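Local coordinates for VC0179-like protein (Escherichia coli, PDB 4XJ6) that probably makes cyclic GMP-AMP as a magnesium-dependent dinucleotide cyclase, a bacterial homologue of cyclic GMP-AMP synthase in the nucleotidyltransferase superfamily, at residues E142-I147 with V249-V254; S64-L69 with E81-A86; L300-V305 with R335-P340; Q50-V55 with R87-M92. One frame throughout, in Å; residues are numbered along the deposited sequence.

Interaction 1: residues E142-I147 with V249-V254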
loop_
_atom_site.group_PDB
_atom_site.type_symbol
_atom_site.label_atom_id
_atom_site.label_comp_id
_atom_site.label_asym_id
_atom_site.label_seq_id
_atom_site.Cartn_x
_atom_site.Cartn_y
_atom_site.Cartn_z
ATOM N N GLU A 142 9.404 2.787 -26.146
ATOM C CA GLU A 142 9.683 4.084 -25.537
ATOM C C GLU A 142 8.390 4.802 -25.170
ATOM O O GLU A 142 8.346 5.587 -24.225
ATOM C CB GLU A 142 10.516 4.953 -26.484
ATOM C CG GLU A 142 11.871 4.371 -26.843
ATOM C CD GLU A 142 12.767 4.221 -25.634
ATOM O OE1 GLU A 142 12.769 5.134 -24.782
ATOM O OE2 GLU A 142 13.462 3.189 -25.533
ATOM N N SER A 143 7.338 4.518 -25.928
ATOM C CA SER A 143 6.049 5.171 -25.733
ATOM C C SER A 143 5.158 4.453 -24.720
ATOM O O SER A 143 4.499 5.099 -23.905
ATOM C CB SER A 143 5.312 5.284 -27.069
ATOM O OG SER A 143 5.033 4.002 -27.599
ATOM N N GLU A 144 5.136 3.124 -24.779
ATOM C CA GLU A 144 4.228 2.332 -23.953
ATOM C C GLU A 144 4.565 0.841 -23.989
ATOM O O GLU A 144 5.323 0.395 -24.848
ATOM C CB GLU A 144 2.784 2.543 -24.415
ATOM C CG GLU A 144 2.535 2.117 -25.847
ATOM C CD GLU A 144 1.124 2.419 -26.299
ATOM O OE1 GLU A 144 0.366 3.020 -25.511
ATOM O OE2 GLU A 144 0.773 2.058 -27.441
ATOM N N PRO A 145 4.011 0.064 -23.042
ATOM C CA PRO A 145 4.098 -1.399 -23.112
ATOM C C PRO A 145 3.396 -1.943 -24.355
ATOM O O PRO A 145 2.526 -1.265 -24.904
ATOM C CB PRO A 145 3.389 -1.854 -21.833
ATOM C CG PRO A 145 3.547 -0.711 -20.897
ATOM C CD PRO A 145 3.475 0.519 -21.746
ATOM N N SER A 146 3.771 -3.140 -24.797
ATOM C CA SER A 146 3.196 -3.712 -26.011
ATOM C C SER A 146 1.798 -4.274 -25.761
ATOM O O SER A 146 0.886 -4.072 -26.562
ATOM C CB SER A 146 4.108 -4.804 -26.574
ATOM O OG SER A 146 4.200 -5.906 -25.685
ATOM N N ILE A 147 1.640 -4.980 -24.648
ATOM C CA ILE A 147 0.356 -5.569 -24.285
ATOM C C ILE A 147 -0.589 -4.515 -23.702
ATOM O O ILE A 147 -0.196 -3.719 -22.848
ATOM C CB ILE A 147 0.541 -6.726 -23.276
ATOM C CG1 ILE A 147 1.401 -7.831 -23.895
ATOM C CG2 ILE A 147 -0.806 -7.272 -22.826
ATOM C CD1 ILE A 147 1.694 -8.987 -22.962
ATOM N N VAL A 249 -7.744 9.308 -17.733
ATOM C CA VAL A 249 -7.554 9.247 -19.178
ATOM C C VAL A 249 -6.170 8.726 -19.551
ATOM O O VAL A 249 -5.891 8.462 -20.719
ATOM C CB VAL A 249 -7.766 10.628 -19.823
ATOM C CG1 VAL A 249 -9.229 11.025 -19.743
ATOM C CG2 VAL A 249 -6.891 11.671 -19.146
ATOM N N ARG A 250 -5.304 8.582 -18.554
ATOM C CA ARG A 250 -3.974 8.027 -18.775
ATOM C C ARG A 250 -3.999 6.518 -18.560
ATOM O O ARG A 250 -4.485 6.037 -17.536
ATOM C CB ARG A 250 -2.951 8.685 -17.848
ATOM C CG ARG A 250 -2.948 10.204 -17.915
ATOM C CD ARG A 250 -2.385 10.810 -16.639
ATOM N NE ARG A 250 -2.864 12.174 -16.430
ATOM C CZ ARG A 250 -2.124 13.265 -16.598
ATOM N NH1 ARG A 250 -0.855 13.160 -16.974
ATOM N NH2 ARG A 250 -2.651 14.464 -16.383
ATOM N N ARG A 251 -3.478 5.775 -19.531
ATOM C CA ARG A 251 -3.481 4.318 -19.473
ATOM C C ARG A 251 -2.337 3.788 -18.617
ATOM O O ARG A 251 -2.536 2.928 -17.759
ATOM C CB ARG A 251 -3.396 3.730 -20.885
ATOM C CG ARG A 251 -4.615 4.011 -21.750
ATOM C CD ARG A 251 -4.391 3.562 -23.186
ATOM N NE ARG A 251 -3.314 4.312 -23.827
ATOM C CZ ARG A 251 -2.950 4.162 -25.096
ATOM N NH1 ARG A 251 -3.578 3.285 -25.870
ATOM N NH2 ARG A 251 -1.958 4.888 -25.592
ATOM N N TRP A 252 -1.136 4.303 -18.856
ATOM C CA TRP A 252 0.039 3.859 -18.120
ATOM C C TRP A 252 0.693 5.002 -17.353
ATOM O O TRP A 252 0.592 6.167 -17.740
ATOM C CB TRP A 252 1.066 3.227 -19.065
ATOM C CG TRP A 252 0.584 1.996 -19.780
ATOM C CD1 TRP A 252 0.047 1.934 -21.032
ATOM C CD2 TRP A 252 0.613 0.650 -19.291
ATOM N NE1 TRP A 252 -0.269 0.636 -21.351
ATOM C CE2 TRP A 252 0.072 -0.173 -20.297
ATOM C CE3 TRP A 252 1.039 0.059 -18.095
ATOM C CZ2 TRP A 252 -0.051 -1.553 -20.150
ATOM C CZ3 TRP A 252 0.914 -1.312 -17.950
ATOM C CH2 TRP A 252 0.373 -2.101 -18.970
ATOM N N SER A 253 1.366 4.651 -16.262
ATOM C CA SER A 253 2.184 5.595 -15.511
ATOM C C SER A 253 3.484 4.924 -15.086
ATOM O O SER A 253 3.470 3.881 -14.430
ATOM C CB SER A 253 1.435 6.122 -14.285
ATOM O OG SER A 253 2.280 6.919 -13.473
ATOM N N VAL A 254 4.607 5.515 -15.475
ATOM C CA VAL A 254 5.905 5.006 -15.051
ATOM C C VAL A 254 6.080 5.259 -13.559
ATOM O O VAL A 254 6.251 6.402 -13.123
ATOM C CB VAL A 254 7.063 5.653 -15.837
ATOM C CG1 VAL A 254 8.402 5.235 -15.246
ATOM C CG2 VAL A 254 6.983 5.270 -17.310
#
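W252 meets P145 because its chi1 of -62° sets CG opposite its own carbonyl carbon and directs the indole at the facing loop. On that loop E144 holds CG between its backbone N and carbonyl carbon (chi1 61°) and then runs extended to its carboxylate, which reaches over the guanidinium of R251. The proline ring lies over one face of the indole. Its CG stands 3.5 Å from the centroid of the W252 six-membered ring and only 10° off the normal, a well-centred CH-pi contact, with P145 CG also 3.6 Å from W252 CE2. At the indole's edge, near its plane, I147 O approaches W252 CZ2 to 3.5 Å. R251 forms a salt bridge through NH2, 3.0 Å from E144 OE1. The oxygen sits over a face of the guanidinium, so no N-H points at it and the attraction is that of charge alone. L152 of helix 149-166 also packs on W252. The contact thus lays the loop between strand 128-138 and helix 149-166 against strand 252-254, which pairs with strand 242-244 in the mixed sheet of the nucleotidyltransferase fold.

Interaction 2: residues S64-L69 with E81-A86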
loop_
_atom_site.group_PDB
_atom_site.type_symbol
_atom_site.label_atom_id
_atom_site.label_comp_id
_atom_site.label_asym_id
_atom_site.label_seq_id
_atom_site.Cartn_x
_atom_site.Cartn_y
_atom_site.Cartn_z
ATOM N N SER A 64 -15.798 -18.634 -30.425
ATOM C CA SER A 64 -15.074 -19.773 -29.869
ATOM C C SER A 64 -14.151 -19.328 -28.737
ATOM O O SER A 64 -13.940 -20.062 -27.771
ATOM C CB SER A 64 -14.273 -20.489 -30.960
ATOM O OG SER A 64 -15.130 -21.181 -31.854
ATOM N N VAL A 65 -13.614 -18.117 -28.861
ATOM C CA VAL A 65 -12.767 -17.534 -27.825
ATOM C C VAL A 65 -13.566 -17.261 -26.553
ATOM O O VAL A 65 -13.141 -17.624 -25.455
ATOM C CB VAL A 65 -12.109 -16.222 -28.299
ATOM C CG1 VAL A 65 -11.435 -15.506 -27.137
ATOM C CG2 VAL A 65 -11.111 -16.502 -29.410
ATOM N N ARG A 66 -14.723 -16.624 -26.710
ATOM C CA ARG A 66 -15.567 -16.267 -25.575
ATOM C C ARG A 66 -16.055 -17.508 -24.834
ATOM O O ARG A 66 -16.112 -17.524 -23.602
ATOM C CB ARG A 66 -16.764 -15.437 -26.035
ATOM C CG ARG A 66 -17.477 -14.704 -24.907
ATOM C CD ARG A 66 -18.763 -14.040 -25.389
ATOM N NE ARG A 66 -19.195 -12.981 -24.479
ATOM C CZ ARG A 66 -20.028 -13.154 -23.457
ATOM N NH1 ARG A 66 -20.531 -14.352 -23.201
ATOM N NH2 ARG A 66 -20.359 -12.124 -22.690
ATOM N N LEU A 67 -16.405 -18.542 -25.593
ATOM C CA LEU A 67 -16.921 -19.780 -25.023
ATOM C C LEU A 67 -15.836 -20.537 -24.263
ATOM O O LEU A 67 -16.117 -21.193 -23.260
ATOM C CB LEU A 67 -17.515 -20.664 -26.121
ATOM C CG LEU A 67 -18.742 -20.101 -26.843
ATOM C CD1 LEU A 67 -19.169 -21.016 -27.980
ATOM C CD2 LEU A 67 -19.884 -19.881 -25.864
ATOM N N LYS A 68 -14.600 -20.449 -24.744
ATOM C CA LYS A 68 -13.464 -21.036 -24.041
ATOM C C LYS A 68 -13.194 -20.301 -22.733
ATOM O O LYS A 68 -12.940 -20.921 -21.699
ATOM C CB LYS A 68 -12.211 -21.012 -24.917
ATOM C CG LYS A 68 -12.141 -22.135 -25.933
ATOM C CD LYS A 68 -10.872 -22.042 -26.764
ATOM C CE LYS A 68 -10.751 -23.212 -27.728
ATOM N NZ LYS A 68 -10.517 -24.498 -27.015
ATOM N N LEU A 69 -13.248 -18.974 -22.790
ATOM C CA LEU A 69 -13.015 -18.138 -21.618
ATOM C C LEU A 69 -14.090 -18.361 -20.555
ATOM O O LEU A 69 -13.831 -18.224 -19.359
ATOM C CB LEU A 69 -12.960 -16.662 -22.016
ATOM C CG LEU A 69 -11.713 -16.204 -22.773
ATOM C CD1 LEU A 69 -11.798 -14.718 -23.093
ATOM C CD2 LEU A 69 -10.443 -16.519 -21.981
ATOM N N GLU A 81 -17.527 -7.582 -19.750
ATOM C CA GLU A 81 -16.117 -7.800 -19.447
ATOM C C GLU A 81 -15.607 -9.103 -20.053
ATOM O O GLU A 81 -14.450 -9.190 -20.459
ATOM C CB GLU A 81 -15.890 -7.791 -17.932
ATOM C CG GLU A 81 -16.073 -6.418 -17.301
ATOM C CD GLU A 81 -15.971 -6.444 -15.788
ATOM O OE1 GLU A 81 -16.301 -7.487 -15.187
ATOM O OE2 GLU A 81 -15.561 -5.419 -15.200
ATOM N N ARG A 82 -16.472 -10.111 -20.111
ATOM C CA ARG A 82 -16.114 -11.380 -20.736
ATOM C C ARG A 82 -15.994 -11.213 -22.244
ATOM O O ARG A 82 -15.088 -11.762 -22.873
ATOM C CB ARG A 82 -17.145 -12.459 -20.408
ATOM C CG ARG A 82 -17.275 -12.753 -18.932
ATOM C CD ARG A 82 -18.001 -14.071 -18.692
ATOM N NE ARG A 82 -19.365 -14.060 -19.212
ATOM C CZ ARG A 82 -20.431 -13.708 -18.501
ATOM N NH1 ARG A 82 -20.289 -13.326 -17.241
ATOM N NH2 ARG A 82 -21.638 -13.735 -19.049
ATOM N N ALA A 83 -16.917 -10.446 -22.816
ATOM C CA ALA A 83 -16.892 -10.137 -24.239
ATOM C C ALA A 83 -15.674 -9.284 -24.581
ATOM O O ALA A 83 -15.038 -9.479 -25.615
ATOM C CB ALA A 83 -18.170 -9.424 -24.654
ATOM N N ASP A 84 -15.354 -8.343 -23.698
ATOM C CA ASP A 84 -14.235 -7.434 -23.911
ATOM C C ASP A 84 -12.907 -8.184 -23.895
ATOM O O ASP A 84 -12.072 -8.003 -24.784
ATOM C CB ASP A 84 -14.231 -6.334 -22.850
ATOM C CG ASP A 84 -13.308 -5.187 -23.207
ATOM O OD1 ASP A 84 -12.884 -5.098 -24.381
ATOM O OD2 ASP A 84 -13.018 -4.362 -22.315
ATOM N N LEU A 85 -12.722 -9.029 -22.884
ATOM C CA LEU A 85 -11.511 -9.834 -22.764
ATOM C C LEU A 85 -11.391 -10.806 -23.930
ATOM O O LEU A 85 -10.289 -11.096 -24.398
ATOM C CB LEU A 85 -11.497 -10.596 -21.438
ATOM C CG LEU A 85 -10.213 -11.376 -21.148
ATOM C CD1 LEU A 85 -9.000 -10.453 -21.193
ATOM C CD2 LEU A 85 -10.307 -12.090 -19.806
ATOM N N ALA A 86 -12.534 -11.304 -24.391
ATOM C CA ALA A 86 -12.578 -12.183 -25.553
ATOM C C ALA A 86 -12.040 -11.458 -26.778
ATOM O O ALA A 86 -11.223 -11.999 -27.521
ATOM C CB ALA A 86 -13.998 -12.673 -25.803
#
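R82, one turn before A86, where helix 79-90 comes closest to helix 62-69, meets R66 through its CB, which lies over one face of the R66 guanidinium toward its rim, 4.0 Å from R66 NH2. Its own guanidinium is turned 74° against that of R66, and R82 NE comes within 4.1 Å of R66 NH2. A83 follows at the edge of the same group: A83 CB, in plane, is 3.7 Å from R66 NE. R66 reaches A83 because its chain is extended from CG to NE, with CG anti to the backbone N (chi1 -164°). Further on, L85 offers CG to L69 CD1 at the looser distance of 4.2 Å. A86 completes the row. The methyl L69 CD1 reaches A86 CA at 3.6 Å, A86 CB rests 3.9 Å from R66 CB, and V65 CG1 touches A86 O at 3.5 Å. The small alanine allows this approach, with the segment axes 9.0 Å apart and directed 122° from each other. V65 and L69 turn on to V51 of helix 24-57. No hydrogen bond crosses between the segments, so van der Waals packing joins them, aliphatic at A86 and L85 and against the R66 guanidinium at R82 and A83. E70 OE2 forms salt bridges with both R66 NH1 and R82 NE, so one carboxylate probably balances the two arginines' charge and helps hold their guanidinium groups side by side.

Interaction 3: residues L300-V305 with R335-P340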
loop_
_atom_site.group_PDB
_atom_site.type_symbol
_atom_site.label_atom_id
_atom_site.label_comp_id
_atom_site.label_asym_id
_atom_site.label_seq_id
_atom_site.Cartn_x
_atom_site.Cartn_y
_atom_site.Cartn_z
ATOM N N LEU A 300 3.365 10.732 5.138
ATOM C CA LEU A 300 3.776 10.724 6.536
ATOM C C LEU A 300 5.240 10.331 6.665
ATOM O O LEU A 300 6.003 10.965 7.393
ATOM C CB LEU A 300 2.906 9.767 7.351
ATOM C CG LEU A 300 1.504 10.244 7.729
ATOM C CD1 LEU A 300 0.792 9.197 8.575
ATOM C CD2 LEU A 300 1.582 11.572 8.463
ATOM N N MET A 301 5.620 9.273 5.956
ATOM C CA MET A 301 6.997 8.794 5.960
ATOM C C MET A 301 7.962 9.858 5.441
ATOM O O MET A 301 9.008 10.100 6.039
ATOM C CB MET A 301 7.126 7.524 5.117
ATOM C CG MET A 301 6.416 6.314 5.702
ATOM S SD MET A 301 6.096 5.029 4.480
ATOM C CE MET A 301 7.747 4.401 4.180
ATOM N N THR A 302 7.597 10.493 4.331
ATOM C CA THR A 302 8.452 11.495 3.699
ATOM C C THR A 302 8.616 12.730 4.575
ATOM O O THR A 302 9.691 13.322 4.634
ATOM C CB THR A 302 7.892 11.925 2.330
ATOM O OG1 THR A 302 7.603 10.763 1.542
ATOM C CG2 THR A 302 8.897 12.803 1.591
ATOM N N ALA A 303 7.543 13.117 5.253
ATOM C CA ALA A 303 7.590 14.271 6.141
ATOM C C ALA A 303 8.496 13.993 7.336
ATOM O O ALA A 303 9.255 14.862 7.763
ATOM C CB ALA A 303 6.195 14.643 6.610
ATOM N N VAL A 304 8.421 12.774 7.859
ATOM C CA VAL A 304 9.186 12.393 9.043
ATOM C C VAL A 304 10.684 12.351 8.753
ATOM O O VAL A 304 11.486 12.866 9.536
ATOM C CB VAL A 304 8.725 11.026 9.592
ATOM C CG1 VAL A 304 9.733 10.468 10.592
ATOM C CG2 VAL A 304 7.344 11.151 10.228
ATOM N N VAL A 305 11.065 11.749 7.628
ATOM C CA VAL A 305 12.478 11.662 7.282
ATOM C C VAL A 305 13.033 13.048 6.962
ATOM O O VAL A 305 14.213 13.306 7.183
ATOM C CB VAL A 305 12.740 10.719 6.082
ATOM C CG1 VAL A 305 12.066 9.373 6.289
ATOM C CG2 VAL A 305 12.277 11.348 4.787
ATOM N N ARG A 335 4.671 23.384 4.040
ATOM C CA ARG A 335 5.712 23.611 3.044
ATOM C C ARG A 335 5.425 22.828 1.772
ATOM O O ARG A 335 5.908 23.170 0.692
ATOM C CB ARG A 335 7.082 23.207 3.584
ATOM C CG ARG A 335 7.680 24.168 4.595
ATOM C CD ARG A 335 9.045 23.676 5.051
ATOM N NE ARG A 335 9.728 24.648 5.898
ATOM C CZ ARG A 335 10.964 24.493 6.361
ATOM N NH1 ARG A 335 11.654 23.402 6.058
ATOM N NH2 ARG A 335 11.511 25.429 7.125
ATOM N N GLY A 336 4.634 21.769 1.911
ATOM C CA GLY A 336 4.391 20.849 0.816
ATOM C C GLY A 336 5.335 19.671 0.935
ATOM O O GLY A 336 6.511 19.843 1.258
ATOM N N VAL A 337 4.818 18.472 0.692
ATOM C CA VAL A 337 5.628 17.263 0.778
ATOM C C VAL A 337 5.857 16.678 -0.610
ATOM O O VAL A 337 4.950 16.106 -1.211
ATOM C CB VAL A 337 4.973 16.197 1.685
ATOM C CG1 VAL A 337 5.897 15.001 1.846
ATOM C CG2 VAL A 337 4.621 16.791 3.044
ATOM N N GLU A 338 7.074 16.833 -1.116
ATOM C CA GLU A 338 7.422 16.318 -2.434
ATOM C C GLU A 338 7.661 14.815 -2.385
ATOM O O GLU A 338 8.122 14.283 -1.375
ATOM C CB GLU A 338 8.657 17.036 -2.982
ATOM C CG GLU A 338 8.449 18.525 -3.221
ATOM C CD GLU A 338 9.704 19.216 -3.717
ATOM O OE1 GLU A 338 10.661 18.505 -4.091
ATOM O OE2 GLU A 338 9.736 20.464 -3.729
ATOM N N SER A 339 7.338 14.134 -3.479
ATOM C CA SER A 339 7.527 12.692 -3.556
ATOM C C SER A 339 9.005 12.325 -3.559
ATOM O O SER A 339 9.811 12.977 -4.220
ATOM C CB SER A 339 6.841 12.125 -4.802
ATOM O OG SER A 339 7.076 10.730 -4.921
ATOM N N PRO A 340 9.366 11.275 -2.807
ATOM C CA PRO A 340 10.736 10.750 -2.839
ATOM C C PRO A 340 11.065 10.152 -4.204
ATOM O O PRO A 340 12.227 9.881 -4.504
ATOM C CB PRO A 340 10.733 9.681 -1.743
ATOM C CG PRO A 340 9.299 9.341 -1.525
ATOM C CD PRO A 340 8.534 10.596 -1.800
#
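T302 meets V337 first through its CB, which lies 3.7 Å from V337 CG1 on the loop that follows helix 318-335. From CB the side chain forks. The methyl branch, CG2, stands opposite the backbone N and continues outward to the loop, where it presses on the main chain 3.4 Å from E338 O and on V337 CG1 at 3.7 Å. The hydroxyl branch, OG1, lies beside the backbone N with a chi1 of -50°, a position that lets it turn back along its own helix and donate to I298 O. The same oxygen is brushed by the pyrrolidine ring of P340, CD being 3.5 Å and CG 3.8 Å from T302 OG1. V337 is therefore met by the carbons of the threonine, P340 chiefly by the threonine's hydroxyl oxygen. Beside this, A303 gives V337 a lighter touch, its CB being 4.5 Å from V337 CG2. W263 of helix 257-271 packs on both T302 and P340, and the pocket of the bound 3'-deoxy-GTP includes S339, between E338 and P340 on the loop. The chemistry is van der Waals throughout, with no hydrogen bond between the segments: the hydroxyl's hydrogen bond is spent within its own helix, so T302 meets the loop through CB, CG2 and the oxygen that P340 covers, next to a stretch of chain that touches the nucleotide.

Interaction 4: residues Q50-V55 with R87-M92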
loop_
_atom_site.group_PDB
_atom_site.type_symbol
_atom_site.label_atom_id
_atom_site.label_comp_id
_atom_site.label_asym_id
_atom_site.label_seq_id
_atom_site.Cartn_x
_atom_site.Cartn_y
_atom_site.Cartn_z
ATOM N N GLN A 50 -3.377 -19.917 -22.620
ATOM C CA GLN A 50 -3.778 -21.098 -23.376
ATOM C C GLN A 50 -4.741 -20.739 -24.502
ATOM O O GLN A 50 -4.599 -21.215 -25.628
ATOM C CB GLN A 50 -4.423 -22.133 -22.450
ATOM C CG GLN A 50 -4.812 -23.425 -23.149
ATOM C CD GLN A 50 -3.616 -24.159 -23.728
ATOM O OE1 GLN A 50 -3.396 -24.154 -24.940
ATOM N NE2 GLN A 50 -2.838 -24.799 -22.862
ATOM N N VAL A 51 -5.720 -19.895 -24.187
ATOM C CA VAL A 51 -6.688 -19.442 -25.177
ATOM C C VAL A 51 -5.990 -18.546 -26.197
ATOM O O VAL A 51 -6.274 -18.617 -27.392
ATOM C CB VAL A 51 -7.868 -18.693 -24.517
ATOM C CG1 VAL A 51 -8.821 -18.155 -25.571
ATOM C CG2 VAL A 51 -8.606 -19.616 -23.546
ATOM N N ALA A 52 -5.060 -17.725 -25.716
ATOM C CA ALA A 52 -4.252 -16.873 -26.582
ATOM C C ALA A 52 -3.453 -17.716 -27.572
ATOM O O ALA A 52 -3.264 -17.326 -28.723
ATOM C CB ALA A 52 -3.322 -15.999 -25.751
ATOM N N ILE A 53 -2.988 -18.874 -27.113
ATOM C CA ILE A 53 -2.301 -19.818 -27.985
ATOM C C ILE A 53 -3.262 -20.363 -29.033
ATOM O O ILE A 53 -2.994 -20.296 -30.231
ATOM C CB ILE A 53 -1.695 -20.998 -27.192
ATOM C CG1 ILE A 53 -0.585 -20.506 -26.265
ATOM C CG2 ILE A 53 -1.147 -22.052 -28.138
ATOM C CD1 ILE A 53 -0.028 -21.577 -25.346
ATOM N N ASP A 54 -4.392 -20.884 -28.562
ATOM C CA ASP A 54 -5.381 -21.527 -29.422
ATOM C C ASP A 54 -5.938 -20.599 -30.500
ATOM O O ASP A 54 -6.340 -21.064 -31.568
ATOM C CB ASP A 54 -6.531 -22.077 -28.576
ATOM C CG ASP A 54 -6.073 -23.127 -27.578
ATOM O OD1 ASP A 54 -4.984 -23.706 -27.775
ATOM O OD2 ASP A 54 -6.808 -23.374 -26.597
ATOM N N VAL A 55 -5.968 -19.298 -30.214
ATOM C CA VAL A 55 -6.472 -18.304 -31.159
ATOM C C VAL A 55 -5.740 -18.375 -32.494
ATOM O O VAL A 55 -6.358 -18.585 -33.536
ATOM C CB VAL A 55 -6.350 -16.868 -30.594
ATOM C CG1 VAL A 55 -6.452 -15.835 -31.710
ATOM C CG2 VAL A 55 -7.417 -16.617 -29.547
ATOM N N ARG A 87 -12.497 -10.226 -26.972
ATOM C CA ARG A 87 -12.045 -9.406 -28.089
ATOM C C ARG A 87 -10.551 -9.115 -28.005
ATOM O O ARG A 87 -9.824 -9.299 -28.979
ATOM C CB ARG A 87 -12.826 -8.095 -28.144
ATOM C CG ARG A 87 -14.276 -8.258 -28.559
ATOM C CD ARG A 87 -14.914 -6.919 -28.878
ATOM N NE ARG A 87 -14.982 -6.047 -27.709
ATOM C CZ ARG A 87 -16.004 -6.021 -26.860
ATOM N NH1 ARG A 87 -17.042 -6.825 -27.048
ATOM N NH2 ARG A 87 -15.992 -5.195 -25.822
ATOM N N LEU A 88 -10.106 -8.663 -26.835
ATOM C CA LEU A 88 -8.706 -8.312 -26.613
ATOM C C LEU A 88 -7.757 -9.470 -26.903
ATOM O O LEU A 88 -6.729 -9.288 -27.552
ATOM C CB LEU A 88 -8.503 -7.833 -25.175
ATOM C CG LEU A 88 -9.165 -6.506 -24.814
ATOM C CD1 LEU A 88 -9.097 -6.265 -23.315
ATOM C CD2 LEU A 88 -8.507 -5.367 -25.577
ATOM N N ILE A 89 -8.099 -10.656 -26.412
ATOM C CA ILE A 89 -7.290 -11.847 -26.652
ATOM C C ILE A 89 -7.365 -12.241 -28.125
ATOM O O ILE A 89 -6.387 -12.708 -28.711
ATOM C CB ILE A 89 -7.745 -13.023 -25.760
ATOM C CG1 ILE A 89 -7.430 -12.728 -24.293
ATOM C CG2 ILE A 89 -7.080 -14.331 -26.176
ATOM C CD1 ILE A 89 -7.889 -13.817 -23.351
ATOM N N PHE A 90 -8.532 -12.028 -28.720
ATOM C CA PHE A 90 -8.753 -12.335 -30.126
ATOM C C PHE A 90 -7.887 -11.469 -31.040
ATOM O O PHE A 90 -7.304 -11.965 -32.005
ATOM C CB PHE A 90 -10.234 -12.153 -30.470
ATOM C CG PHE A 90 -10.561 -12.372 -31.920
ATOM C CD1 PHE A 90 -10.839 -13.639 -32.402
ATOM C CD2 PHE A 90 -10.613 -11.301 -32.797
ATOM C CE1 PHE A 90 -11.150 -13.834 -33.735
ATOM C CE2 PHE A 90 -10.919 -11.487 -34.127
ATOM C CZ PHE A 90 -11.188 -12.758 -34.599
ATOM N N GLU A 91 -7.794 -10.180 -30.727
ATOM C CA GLU A 91 -7.192 -9.227 -31.654
ATOM C C GLU A 91 -5.874 -8.608 -31.181
ATOM O O GLU A 91 -5.480 -7.547 -31.665
ATOM C CB GLU A 91 -8.194 -8.109 -31.965
ATOM C CG GLU A 91 -8.484 -7.175 -30.804
ATOM C CD GLU A 91 -9.717 -6.323 -31.029
ATOM O OE1 GLU A 91 -9.569 -5.150 -31.429
ATOM O OE2 GLU A 91 -10.836 -6.826 -30.800
ATOM N N MET A 92 -5.183 -9.268 -30.258
ATOM C CA MET A 92 -3.878 -8.777 -29.826
ATOM C C MET A 92 -2.821 -9.099 -30.885
ATOM O O MET A 92 -2.792 -10.203 -31.431
ATOM C CB MET A 92 -3.491 -9.368 -28.466
ATOM C CG MET A 92 -3.390 -10.881 -28.429
ATOM S SD MET A 92 -3.202 -11.509 -26.744
ATOM C CE MET A 92 -1.788 -10.567 -26.186
#
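I89 sends its methyl CG2 into the side of helix 24-57, and nearly all the tight packing gathers on that one atom. It lies 3.8 Å from A52 CA and 4.1 Å from A52 CB, so the small residue brings the backbone of the helix itself into contact. V51 and V55 stand along the same helix around A52: V51 CG1 is 4.2 Å and V55 CG2 4.1 Å from I89 CG2. The isoleucine's torsion explains the fit, since a chi1 of -68° sets CG1 opposite the carbonyl carbon and leaves CG2 opposite the backbone N, on the side that faces the other helix. These residues are buried and wholly apolar where they meet. Toward the end of helix 79-90 the contact slackens. V55 CG1 touches the main chain there, 4.0 Å from F90 O, but the F90 side chain starts away from helix 24-57, and F90 CD1 comes no nearer than 5.0 Å to V55 CG1. M92 bends its end back toward the helix, yet M92 SD stops 4.6 Å from A52 CB, and E91, before it, is exposed. Two of the main-chain carbonyls here, A52 O and I89 O, accept hydrogen bonds from R97 NH1 of helix 94-102, which ties a carbonyl of each helix to one guanidinium. The arrangement is that of a helical bundle, a beta-branched side chain seated among V51, A52 and V55 on one side of the neighbouring helix, with helix 62-69 and helix 94-102 also packing on helix 24-57.

Interactions 2 and 4 belong to one helical region, their centres 9 Å apart. Both use helix 79-90, and they meet directly where V65 CG2 lies 3.7 Å from V55 CG2. Interaction 4 is buried and aliphatic, whereas interaction 2 shares that apolar side but ends in charged groups of the partly exposed R66 and R82. Interaction 1 is also partly buried and joins a loop to a sheet strand, through an aromatic face and an ion pair; its nearest atoms are about 5 Å from interaction 4. Interaction 3 lies on the opposite side of the chain's centre from interactions 2 and 4, about 45 Å from each between centres, and is a buried helix-to-loop contact beside the nucleotide.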